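Local atomic coordinates of phosphoglycerate kinase (PDB entry 4NG4), a protein that catalyses the reversible transfer of a phosphoryl group between 1,3-bisphosphoglycerate and ADP, giving 3-phosphoglycerate and ATP in glycolysis. Residues Leu222-Gly227 and Leu267-Asp272; Ile299-Pro304 and Gln336-Leu341. All blocks are in the same frame, centred on the assembly; numbering follows the deposited sequence.

Contact 1 of 2, residues Leu222-Gly227 and Leu267-Asp272. With ADP (adenosine-5'-diphosphate), chain E.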
loop_
_atom_site.group_PDB
_atom_site.type_symbol
_atom_site.label_atom_id
_atom_site.label_comp_id
_atom_site.label_asym_id
_atom_site.label_seq_id
_atom_site.Cartn_x
_atom_site.Cartn_y
_atom_site.Cartn_z
ATOM N N LEU A 222 17.680 0.738 10.214
ATOM C CA LEU A 222 16.854 1.498 9.253
ATOM C C LEU A 222 17.722 2.071 8.144
ATOM O O LEU A 222 18.801 2.599 8.402
ATOM C CB LEU A 222 16.106 2.637 9.953
ATOM C CG LEU A 222 15.174 3.513 9.098
ATOM C CD1 LEU A 222 13.876 2.795 8.814
ATOM C CD2 LEU A 222 14.901 4.853 9.774
ATOM N N ILE A 223 17.246 1.966 6.907
ATOM C CA ILE A 223 18.013 2.383 5.733
ATOM C C ILE A 223 17.220 3.362 4.890
ATOM O O ILE A 223 16.141 3.044 4.393
ATOM C CB ILE A 223 18.339 1.183 4.845
ATOM C CG1 ILE A 223 19.407 0.307 5.491
ATOM C CG2 ILE A 223 18.838 1.651 3.472
ATOM C CD1 ILE A 223 19.648 -0.982 4.742
ATOM N N VAL A 224 17.758 4.558 4.722
ATOM C CA VAL A 224 17.133 5.548 3.862
ATOM C C VAL A 224 17.831 5.524 2.504
ATOM O O VAL A 224 19.046 5.324 2.435
ATOM C CB VAL A 224 17.194 6.979 4.467
ATOM C CG1 VAL A 224 16.552 7.011 5.828
ATOM C CG2 VAL A 224 18.620 7.477 4.547
ATOM N N GLY A 225 17.049 5.742 1.441
ATOM C CA GLY A 225 17.548 5.803 0.070
ATOM C C GLY A 225 16.977 6.965 -0.729
ATOM O O GLY A 225 15.919 7.513 -0.388
ATOM N N GLY A 226 17.697 7.342 -1.792
ATOM C CA GLY A 226 17.291 8.420 -2.705
ATOM C C GLY A 226 17.291 9.818 -2.105
ATOM O O GLY A 226 18.103 10.142 -1.219
ATOM N N GLY A 227 16.362 10.644 -2.595
ATOM C CA GLY A 227 16.122 11.977 -2.059
ATOM C C GLY A 227 16.251 11.987 -0.554
ATOM O O GLY A 227 17.008 12.792 0.005
ATOM N N LEU A 267 21.532 3.272 11.499
ATOM C CA LEU A 267 20.994 4.107 10.465
ATOM C C LEU A 267 22.143 4.468 9.514
ATOM O O LEU A 267 22.546 5.625 9.417
ATOM C CB LEU A 267 20.367 5.334 11.122
ATOM C CG LEU A 267 19.320 6.112 10.354
ATOM C CD1 LEU A 267 18.769 7.219 11.237
ATOM C CD2 LEU A 267 19.886 6.693 9.091
ATOM N N PRO A 268 22.669 3.464 8.794
ATOM C CA PRO A 268 23.813 3.679 7.914
ATOM C C PRO A 268 23.420 4.469 6.712
ATOM O O PRO A 268 22.498 4.093 6.024
ATOM C CB PRO A 268 24.186 2.261 7.478
ATOM C CG PRO A 268 22.888 1.539 7.441
ATOM C CD PRO A 268 22.069 2.130 8.585
ATOM N N LEU A 269 24.107 5.567 6.472
ATOM C CA LEU A 269 23.863 6.383 5.292
ATOM C C LEU A 269 24.793 5.930 4.179
ATOM O O LEU A 269 25.742 5.220 4.438
ATOM C CB LEU A 269 24.105 7.851 5.621
ATOM C CG LEU A 269 22.967 8.641 6.269
ATOM C CD1 LEU A 269 22.131 7.800 7.213
ATOM C CD2 LEU A 269 23.576 9.840 6.969
ATOM N N PRO A 270 24.519 6.337 2.930
ATOM C CA PRO A 270 25.430 6.018 1.816
ATOM C C PRO A 270 26.832 6.520 2.079
ATOM O O PRO A 270 26.988 7.713 2.358
ATOM C CB PRO A 270 24.819 6.779 0.632
ATOM C CG PRO A 270 23.358 6.903 0.966
ATOM C CD PRO A 270 23.291 7.017 2.469
ATOM N N VAL A 271 27.831 5.632 2.009
ATOM C CA VAL A 271 29.246 6.060 2.088
ATOM C C VAL A 271 29.855 6.250 0.685
ATOM O O VAL A 271 30.749 7.078 0.498
ATOM C CB VAL A 271 30.118 5.115 2.937
ATOM C CG1 VAL A 271 29.408 4.731 4.212
ATOM C CG2 VAL A 271 30.478 3.884 2.152
ATOM N N ASP A 272 29.368 5.489 -0.293
ATOM C CA ASP A 272 29.720 5.706 -1.701
ATOM C C ASP A 272 28.468 5.777 -2.591
ATOM O O ASP A 272 27.457 5.147 -2.289
ATOM C CB ASP A 272 30.724 4.644 -2.206
ATOM C CG ASP A 272 30.229 3.195 -2.051
ATOM O OD1 ASP A 272 29.110 2.950 -1.554
ATOM O OD2 ASP A 272 30.990 2.289 -2.446
HETATM P PB ADP E . 7.461 4.324 -3.923
HETATM O O1B ADP E . 8.061 3.036 -4.429
HETATM O O2B ADP E . 6.420 4.908 -4.856
HETATM O O3B ADP E . 7.054 4.290 -2.469
HETATM P PA ADP E . 8.638 6.932 -3.694
HETATM O O1A ADP E . 7.282 7.440 -4.122
HETATM O O2A ADP E . 9.076 7.212 -2.281
HETATM O O3A ADP E . 8.729 5.333 -3.940
HETATM O "O5'" ADP E . 9.705 7.579 -4.729
HETATM C "C5'" ADP E . 10.462 6.791 -5.657
HETATM C "C4'" ADP E . 10.767 7.588 -6.917
HETATM O "O4'" ADP E . 11.747 8.591 -6.620
HETATM C "C3'" ADP E . 11.319 6.704 -8.037
HETATM O "O3'" ADP E . 10.481 6.767 -9.201
HETATM C "C2'" ADP E . 12.733 7.212 -8.295
HETATM O "O2'" ADP E . 13.032 7.358 -9.686
HETATM C "C1'" ADP E . 12.824 8.555 -7.568
HETATM N N9 ADP E . 14.166 8.739 -6.925
HETATM C C8 ADP E . 14.724 7.955 -5.971
HETATM N N7 ADP E . 15.956 8.421 -5.636
HETATM C C5 ADP E . 16.207 9.522 -6.373
HETATM C C6 ADP E . 17.314 10.500 -6.514
HETATM N N6 ADP E . 18.450 10.401 -5.779
HETATM N N1 ADP E . 17.146 11.508 -7.408
HETATM C C2 ADP E . 16.034 11.650 -8.167
HETATM N N3 ADP E . 14.996 10.795 -8.089
HETATM C C4 ADP E . 15.021 9.732 -7.229
#
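Leu222 and Leu267 bring the two chains closest, their CA atoms 5.0 Å apart, and a carbonyl oxygen does much of the work there. Leu222 O receives the CA-H of Leu267 at 3.4 Å, in a nearly straight CA-H...O contact with 169° at the hydrogen. The same oxygen has Pro268 CD at 3.3 Å, so the start of the proline ring also lies against it. Backbone hydrogen bonding pairs Leu222 with Ser266 and joins the chains just ahead of Leu267; from Leu267 on, no hydrogen bond crosses between the two segments.

The remaining contacts are apolar. Ile223 lays CG1 against Pro268 CG at 4.2 Å, the isoleucine side chain crossing the ring at about a right angle. A chi1 of -73°, with CG1 beside the backbone N and anti to the carbonyl carbon, turns that branch to the proline ring. Further along, Val224 CG2 is 4.4 Å from Leu269 CD1, a looser touch. Around these pairs, helix 250-263 presents Phe256 to Leu222 and Leu267, while Tyr310 and Met314 of helix 304-316 pack on Ile223.

The strand then runs into the nucleotide pocket. Gly226, at the N-cap position before helix 227-235, places its CA 3.2 Å from N7 of the ADP adenine; its positive phi (67°) suits glycine, and the CA faces N7 with no side chain between.

Strand 221-226 is the outermost strand of the parallel sheet in the nucleotide-binding domain, and Leu267-Asp272 covers that edge through one CA-H...O contact and aliphatic touches. Two prolines, whose nitrogens carry no hydrogen, are consistent with a chain that lines the strand without extending the sheet.

Contact 2 of 2, residues Ile299-Pro304 and Gln336-Leu341. With MG (magnesium ion), chain D.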
loop_
_atom_site.group_PDB
_atom_site.type_symbol
_atom_site.label_atom_id
_atom_site.label_comp_id
_atom_site.label_asym_id
_atom_site.label_seq_id
_atom_site.Cartn_x
_atom_site.Cartn_y
_atom_site.Cartn_z
ATOM N N ILE A 299 23.692 12.778 -7.028
ATOM C CA ILE A 299 23.693 11.369 -6.647
ATOM C C ILE A 299 22.458 10.662 -7.199
ATOM O O ILE A 299 21.341 11.038 -6.880
ATOM C CB ILE A 299 23.720 11.207 -5.127
ATOM C CG1 ILE A 299 25.010 11.837 -4.556
ATOM C CG2 ILE A 299 23.629 9.726 -4.748
ATOM C CD1 ILE A 299 25.078 11.854 -3.028
ATOM N N PHE A 300 22.672 9.634 -8.021
ATOM C CA PHE A 300 21.583 8.844 -8.604
ATOM C C PHE A 300 21.513 7.388 -8.117
ATOM O O PHE A 300 20.571 6.661 -8.435
ATOM C CB PHE A 300 21.711 8.846 -10.121
ATOM C CG PHE A 300 21.731 10.227 -10.736
ATOM C CD1 PHE A 300 20.769 11.161 -10.413
ATOM C CD2 PHE A 300 22.703 10.575 -11.651
ATOM C CE1 PHE A 300 20.775 12.412 -10.991
ATOM C CE2 PHE A 300 22.714 11.817 -12.227
ATOM C CZ PHE A 300 21.743 12.741 -11.895
ATOM N N ASP A 301 22.505 6.950 -7.360
ATOM C CA ASP A 301 22.520 5.575 -6.866
ATOM C C ASP A 301 23.532 5.452 -5.752
ATOM O O ASP A 301 24.406 6.296 -5.611
ATOM C CB ASP A 301 22.875 4.577 -7.993
ATOM C CG ASP A 301 22.195 3.205 -7.830
ATOM O OD1 ASP A 301 21.378 3.012 -6.888
ATOM O OD2 ASP A 301 22.492 2.303 -8.662
ATOM N N VAL A 302 23.391 4.401 -4.956
ATOM C CA VAL A 302 24.412 4.019 -3.994
ATOM C C VAL A 302 25.547 3.342 -4.728
ATOM O O VAL A 302 25.401 2.909 -5.872
ATOM C CB VAL A 302 23.885 3.006 -2.961
ATOM C CG1 VAL A 302 22.735 3.601 -2.146
ATOM C CG2 VAL A 302 23.459 1.709 -3.666
ATOM N N GLY A 303 26.677 3.238 -4.047
ATOM C CA GLY A 303 27.850 2.538 -4.571
ATOM C C GLY A 303 27.959 1.119 -4.037
ATOM O O GLY A 303 27.096 0.673 -3.276
ATOM N N PRO A 304 29.028 0.403 -4.425
ATOM C CA PRO A 304 29.186 -0.986 -4.023
ATOM C C PRO A 304 29.365 -1.174 -2.505
ATOM O O PRO A 304 28.778 -2.099 -1.937
ATOM C CB PRO A 304 30.428 -1.427 -4.807
ATOM C CG PRO A 304 31.186 -0.198 -5.025
ATOM C CD PRO A 304 30.169 0.866 -5.237
ATOM N N GLN A 336 21.868 -0.359 -10.463
ATOM C CA GLN A 336 22.620 -1.449 -9.836
ATOM C C GLN A 336 22.316 -1.494 -8.340
ATOM O O GLN A 336 22.136 -2.573 -7.781
ATOM C CB GLN A 336 24.139 -1.349 -10.137
ATOM C CG GLN A 336 24.919 -2.714 -10.105
ATOM C CD GLN A 336 26.087 -2.816 -11.144
ATOM O OE1 GLN A 336 26.183 -2.012 -12.089
ATOM N NE2 GLN A 336 26.952 -3.829 -10.974
ATOM N N GLY A 337 22.215 -0.334 -7.707
ATOM C CA GLY A 337 21.902 -0.273 -6.271
ATOM C C GLY A 337 20.579 -0.910 -5.859
ATOM O O GLY A 337 20.511 -1.659 -4.870
ATOM N N THR A 338 19.534 -0.629 -6.630
ATOM C CA THR A 338 18.182 -1.047 -6.286
ATOM C C THR A 338 17.977 -2.516 -6.622
ATOM O O THR A 338 17.314 -3.220 -5.884
ATOM C CB THR A 338 17.140 -0.162 -6.967
ATOM O OG1 THR A 338 17.402 1.196 -6.607
ATOM C CG2 THR A 338 15.719 -0.537 -6.548
ATOM N N ARG A 339 18.552 -2.988 -7.720
ATOM C CA ARG A 339 18.554 -4.428 -8.013
ATOM C C ARG A 339 19.283 -5.204 -6.911
ATOM O O ARG A 339 18.722 -6.106 -6.303
ATOM C CB ARG A 339 19.228 -4.712 -9.355
ATOM C CG ARG A 339 18.946 -6.114 -9.907
ATOM C CD ARG A 339 19.985 -6.522 -10.939
ATOM N NE ARG A 339 20.424 -5.350 -11.710
ATOM C CZ ARG A 339 19.841 -4.899 -12.818
ATOM N NH1 ARG A 339 18.784 -5.527 -13.346
ATOM N NH2 ARG A 339 20.330 -3.814 -13.408
ATOM N N ALA A 340 20.529 -4.820 -6.649
ATOM C CA ALA A 340 21.335 -5.433 -5.603
ATOM C C ALA A 340 20.503 -5.625 -4.361
ATOM O O ALA A 340 20.473 -6.699 -3.791
ATOM C CB ALA A 340 22.535 -4.570 -5.289
ATOM N N LEU A 341 19.825 -4.558 -3.955
ATOM C CA LEU A 341 18.991 -4.579 -2.767
ATOM C C LEU A 341 17.858 -5.572 -2.956
ATOM O O LEU A 341 17.624 -6.426 -2.104
ATOM C CB LEU A 341 18.439 -3.181 -2.475
ATOM C CG LEU A 341 17.479 -3.066 -1.279
ATOM C CD1 LEU A 341 18.231 -3.187 0.045
ATOM C CD2 LEU A 341 16.703 -1.752 -1.345
HETATM MG MG MG D . 19.103 2.003 -8.050
#
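The magnesium site, in the same region of the nucleotide-binding domain as ADP but not in contact with it, is built where the corner after strand 298-300 meets the first turn of helix 336-347. Asp301 divides its carboxylate between metal and helix. Its OD1 makes a long metal bond of 2.7 Å to the magnesium ion, and OD2 accepts a hydrogen bond of 2.8 Å from Gly337 N. That N-H comes in on the syn side of OD2, tilted 24° out of the carboxylate plane, with 163° at the hydrogen. Gln336 N is also near OD2, but its angle is too poor for a bond.

One residue on, Thr338 supplies the second ligand across the contact: OG1 reaches the magnesium ion at 2.4 Å. With chi1 at -56°, OG1 stands beside the backbone N and CG2 takes the position anti to it. Phe334 completes the trio of residues at the metal.

Next to the carboxylate, Val302 rests CG2 on Gly337 at 3.6 Å from its CA. Gly337 has no side chain, and its CA meets CG2 directly. Tyr310 of helix 304-316 packs against Val302 as well.

Chemically, one buried carboxylate is shared between a cation at one oxygen and an N-H at the helix start at the other. Both the metal and the helix end would be expected to favour its negative charge and limit its rotation.

In the fold
Along the chain, contact 1 closes first: strand 221-226 leads into helix 227-235 and helix 250-263, and the chain returns at 267-272 to lie along the strand's edge. Contact 2 opens only after that, so the two loops stand in series and neither encloses the other. From 272 the three-stranded antiparallel sheet follows, ending in strand 298-300; helix 304-316 and strand 319-323 then lead to helix 336-347, which closes contact 2. The centres of the two contacts lie about 11 Å apart, and a probable hydrogen bond between Asp272 O and Gly303 N (2.7 Å) joins them. Together they tie the parallel sheet, the antiparallel sheet and helix 336-347 near ADP and the magnesium ion.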